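PDB 3C18: nucleotidyltransferase-like protein from Exiguobacterium sibiricum, which probably transfers a nucleotidyl group to a substrate that is not established. Local coordinates for residues A[217-228]-A[260-269]. Sequence-based numbering, arbitrary orientation.
Sequences QSKVLSGGKYLF and VDFFIRKGLI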
loop_
_atom_site.group_PDB
_atom_site.type_symbol
_atom_site.label_atom_id
_atom_site.label_comp_id
_atom_site.label_asym_id
_atom_site.label_seq_id
_atom_site.Cartn_x
_atom_site.Cartn_y
_atom_site.Cartn_z
ATOM N N GLN A 217 13.029 19.551 -3.922
ATOM C CA GLN A 217 14.436 19.924 -3.795
ATOM C C GLN A 217 14.684 20.498 -2.380
ATOM O O GLN A 217 15.659 20.207 -1.706
ATOM C CB GLN A 217 14.789 20.974 -4.862
ATOM C CG GLN A 217 16.127 21.652 -4.643
ATOM C CD GLN A 217 17.278 20.814 -5.140
ATOM O OE1 GLN A 217 17.447 20.656 -6.350
ATOM N NE2 GLN A 217 18.093 20.286 -4.215
ATOM N N SER A 218 13.723 21.256 -1.909
ATOM C CA SER A 218 13.846 21.932 -0.608
ATOM C C SER A 218 13.854 20.963 0.579
ATOM O O SER A 218 14.407 21.266 1.619
ATOM C CB SER A 218 12.713 22.945 -0.415
ATOM O OG SER A 218 12.617 23.852 -1.515
ATOM N N LYS A 219 13.212 19.814 0.422
ATOM C CA LYS A 219 13.065 18.829 1.516
ATOM C C LYS A 219 13.909 17.585 1.286
ATOM O O LYS A 219 13.723 16.555 1.890
ATOM C CB LYS A 219 11.602 18.413 1.663
ATOM C CG LYS A 219 10.668 19.597 1.911
ATOM C CD LYS A 219 9.269 19.203 2.328
ATOM C CE LYS A 219 8.384 20.419 2.570
ATOM N NZ LYS A 219 8.679 21.066 3.861
ATOM N N VAL A 220 14.858 17.732 0.407
ATOM C CA VAL A 220 15.681 16.628 -0.034
ATOM C C VAL A 220 16.410 16.005 1.151
ATOM O O VAL A 220 16.549 14.770 1.264
ATOM C CB VAL A 220 16.662 17.097 -1.167
ATOM C CG1 VAL A 220 17.776 17.963 -0.596
ATOM C CG2 VAL A 220 17.232 15.891 -1.904
ATOM N N LEU A 221 16.866 16.851 2.059
ATOM C CA LEU A 221 17.636 16.329 3.203
ATOM C C LEU A 221 16.748 15.606 4.205
ATOM O O LEU A 221 17.188 14.687 4.911
ATOM C CB LEU A 221 18.494 17.397 3.872
ATOM C CG LEU A 221 19.690 17.866 3.031
ATOM C CD1 LEU A 221 20.502 18.937 3.800
ATOM C CD2 LEU A 221 20.578 16.680 2.607
ATOM N N SER A 222 15.480 15.974 4.238
ATOM C CA SER A 222 14.535 15.323 5.159
ATOM C C SER A 222 14.283 13.915 4.664
ATOM O O SER A 222 14.166 12.941 5.424
ATOM C CB SER A 222 13.219 16.086 5.235
ATOM O OG SER A 222 13.406 17.315 5.923
ATOM N N GLY A 223 14.247 13.823 3.358
ATOM C CA GLY A 223 13.962 12.582 2.702
ATOM C C GLY A 223 15.137 11.616 2.751
ATOM O O GLY A 223 14.967 10.407 2.919
ATOM N N GLY A 224 16.340 12.155 2.669
ATOM C CA GLY A 224 17.520 11.287 2.533
ATOM C C GLY A 224 18.243 10.982 3.819
ATOM O O GLY A 224 19.067 10.091 3.881
ATOM N N LYS A 225 17.936 11.744 4.842
ATOM C CA LYS A 225 18.667 11.652 6.118
ATOM C C LYS A 225 18.804 10.218 6.684
ATOM O O LYS A 225 19.882 9.777 7.089
ATOM C CB LYS A 225 18.037 12.613 7.130
ATOM C CG LYS A 225 18.488 12.487 8.551
ATOM C CD LYS A 225 17.800 13.569 9.409
ATOM C CE LYS A 225 17.806 13.208 10.892
ATOM N NZ LYS A 225 19.111 13.402 11.572
ATOM N N TYR A 226 17.713 9.482 6.699
ATOM C CA TYR A 226 17.755 8.101 7.223
ATOM C C TYR A 226 18.673 7.234 6.388
ATOM O O TYR A 226 19.476 6.484 6.899
ATOM C CB TYR A 226 16.356 7.507 7.270
ATOM C CG TYR A 226 16.292 6.105 7.831
ATOM C CD1 TYR A 226 16.120 5.885 9.186
ATOM C CD2 TYR A 226 16.371 5.019 7.012
ATOM C CE1 TYR A 226 16.035 4.621 9.693
ATOM C CE2 TYR A 226 16.308 3.735 7.519
ATOM C CZ TYR A 226 16.136 3.554 8.855
ATOM O OH TYR A 226 16.073 2.281 9.343
ATOM N N LEU A 227 18.564 7.365 5.083
ATOM C CA LEU A 227 19.392 6.582 4.150
ATOM C C LEU A 227 20.855 6.961 4.341
ATOM O O LEU A 227 21.703 6.127 4.626
ATOM C CB LEU A 227 18.940 6.839 2.691
ATOM C CG LEU A 227 19.719 6.143 1.565
ATOM C CD1 LEU A 227 19.618 4.587 1.746
ATOM C CD2 LEU A 227 19.174 6.545 0.172
ATOM N N PHE A 228 21.137 8.249 4.353
ATOM C CA PHE A 228 22.546 8.714 4.436
ATOM C C PHE A 228 23.220 8.262 5.726
ATOM O O PHE A 228 24.361 7.841 5.738
ATOM C CB PHE A 228 22.650 10.227 4.335
ATOM C CG PHE A 228 22.044 10.784 3.093
ATOM C CD1 PHE A 228 22.029 10.028 1.940
ATOM C CD2 PHE A 228 21.567 12.081 3.066
ATOM C CE1 PHE A 228 21.508 10.540 0.776
ATOM C CE2 PHE A 228 21.002 12.592 1.909
ATOM C CZ PHE A 228 20.982 11.809 0.765
ATOM N N VAL A 260 17.934 6.644 -4.744
ATOM C CA VAL A 260 19.349 6.763 -5.025
ATOM C C VAL A 260 19.599 7.548 -6.317
ATOM O O VAL A 260 20.471 8.411 -6.384
ATOM C CB VAL A 260 20.054 5.397 -5.013
ATOM C CG1 VAL A 260 21.382 5.491 -5.716
ATOM C CG2 VAL A 260 20.235 4.927 -3.576
ATOM N N ASP A 261 18.803 7.280 -7.329
ATOM C CA ASP A 261 18.913 7.969 -8.620
ATOM C C ASP A 261 18.729 9.447 -8.417
ATOM O O ASP A 261 19.431 10.309 -8.976
ATOM C CB ASP A 261 17.798 7.500 -9.544
ATOM C CG ASP A 261 17.825 8.171 -10.917
ATOM O OD1 ASP A 261 18.586 7.714 -11.793
ATOM O OD2 ASP A 261 17.025 9.099 -11.160
ATOM N N PHE A 262 17.752 9.747 -7.582
ATOM C CA PHE A 262 17.415 11.129 -7.308
ATOM C C PHE A 262 18.540 11.828 -6.569
ATOM O O PHE A 262 18.977 12.886 -6.938
ATOM C CB PHE A 262 16.163 11.208 -6.489
ATOM C CG PHE A 262 15.729 12.596 -6.230
ATOM C CD1 PHE A 262 15.120 13.307 -7.198
ATOM C CD2 PHE A 262 15.927 13.172 -5.021
ATOM C CE1 PHE A 262 14.684 14.614 -6.962
ATOM C CE2 PHE A 262 15.497 14.480 -4.770
ATOM C CZ PHE A 262 14.872 15.182 -5.740
ATOM N N PHE A 263 19.019 11.197 -5.517
ATOM C CA PHE A 263 20.052 11.794 -4.694
ATOM C C PHE A 263 21.361 11.994 -5.493
ATOM O O PHE A 263 22.125 12.902 -5.248
ATOM C CB PHE A 263 20.278 10.975 -3.445
ATOM C CG PHE A 263 19.101 10.964 -2.491
ATOM C CD1 PHE A 263 18.448 12.115 -2.181
ATOM C CD2 PHE A 263 18.702 9.805 -1.862
ATOM C CE1 PHE A 263 17.405 12.089 -1.302
ATOM C CE2 PHE A 263 17.655 9.791 -0.965
ATOM C CZ PHE A 263 17.019 10.930 -0.694
ATOM N N ILE A 264 21.577 11.156 -6.497
ATOM C CA ILE A 264 22.784 11.277 -7.339
ATOM C C ILE A 264 22.641 12.541 -8.142
ATOM O O ILE A 264 23.556 13.323 -8.263
ATOM C CB ILE A 264 22.961 10.072 -8.304
ATOM C CG1 ILE A 264 23.403 8.822 -7.511
ATOM C CG2 ILE A 264 23.975 10.427 -9.377
ATOM C CD1 ILE A 264 23.401 7.620 -8.301
ATOM N N ARG A 265 21.447 12.775 -8.651
ATOM C CA ARG A 265 21.207 13.957 -9.494
ATOM C C ARG A 265 21.224 15.248 -8.682
ATOM O O ARG A 265 21.426 16.309 -9.218
ATOM C CB ARG A 265 19.890 13.826 -10.233
ATOM C CG ARG A 265 19.965 12.805 -11.341
ATOM C CD ARG A 265 18.672 12.699 -12.121
ATOM N NE ARG A 265 17.668 11.962 -11.366
ATOM C CZ ARG A 265 16.496 12.461 -10.971
ATOM N NH1 ARG A 265 16.143 13.700 -11.298
ATOM N NH2 ARG A 265 15.665 11.698 -10.272
ATOM N N LYS A 266 21.021 15.150 -7.388
ATOM C CA LYS A 266 21.005 16.327 -6.515
ATOM C C LYS A 266 22.356 16.523 -5.857
ATOM O O LYS A 266 22.558 17.432 -5.041
ATOM C CB LYS A 266 19.953 16.183 -5.420
ATOM C CG LYS A 266 18.555 16.186 -5.936
ATOM C CD LYS A 266 18.273 17.394 -6.762
ATOM C CE LYS A 266 17.024 17.212 -7.592
ATOM N NZ LYS A 266 16.986 18.168 -8.710
ATOM N N GLY A 267 23.271 15.636 -6.198
ATOM C CA GLY A 267 24.647 15.741 -5.741
ATOM C C GLY A 267 24.909 15.227 -4.357
ATOM O O GLY A 267 25.964 15.465 -3.814
ATOM N N LEU A 268 23.976 14.467 -3.798
ATOM C CA LEU A 268 24.117 13.983 -2.401
ATOM C C LEU A 268 24.690 12.568 -2.288
ATOM O O LEU A 268 25.099 12.112 -1.231
ATOM C CB LEU A 268 22.764 14.023 -1.713
ATOM C CG LEU A 268 22.230 15.447 -1.511
ATOM C CD1 LEU A 268 20.780 15.396 -1.005
ATOM C CD2 LEU A 268 23.137 16.175 -0.535
ATOM N N ILE A 269 24.678 11.883 -3.418
ATOM C CA ILE A 269 25.240 10.542 -3.520
ATOM C C ILE A 269 26.144 10.517 -4.723
ATOM O O ILE A 269 25.851 11.112 -5.767
ATOM C CB ILE A 269 24.160 9.422 -3.619
ATOM C CG1 ILE A 269 23.592 9.075 -2.241
ATOM C CG2 ILE A 269 24.767 8.132 -4.170
ATOM C CD1 ILE A 269 22.433 8.086 -2.296
#
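Phe263 enters helix 220-228 as a knob among Val220, Gly224, Leu227 and Phe228. Its CG lies anti to the carbonyl carbon (chi1 -66°), which sends the ring across to the other helix. Outward from CB, Phe263 CG lies 3.9 Å from Phe228 CZ. On one flank CD1 and CE1 meet Val220 CG2, and CE1 also approaches Val220 O. On the other, CD2 and CE2 have Leu227 CD2 at the ring edge, with Phe263 CE2 3.8 Å from it. The far atom, Phe263 CZ, comes to 3.3 Å from Gly224 CA, where any CB would collide with it and with the Phe228 ring. Phe228 CZ stands over the centre of one Phe263 face, a T-shaped stack with ring planes at 64°. The segments join helix 220-231 to the last helix of the helix-turn-helix region, 253-265, and to the turn leading into strand 269-275, consistent with a winged helix whose wing is the hairpin 269-288. Helix 253-265 ends in a Schellman motif at Gly267, after which Leu268 turns back onto helix 220-228. Leu268 CB packs on Phe228 CZ, while its CD1 meets Val220 CG2 tip to tip at 3.7 Å and also touches Leu221 CD2. Val220 CG2, anti to the backbone N, extends to the edge of the Phe262 ring, 3.6 Å from Phe262 CE2; Phe262 also touches Leu131 of helix 116-142. Replacing Phe263 with an alanine would probably open a gap against Gly224 and deprive the Phe228 edge of the face it stacks on. At the exposed margin, Gln217 OE1 lies 3.4 Å from Lys266 CD and accepts a weak hydrogen bond from Lys266 NZ at 3.5 Å.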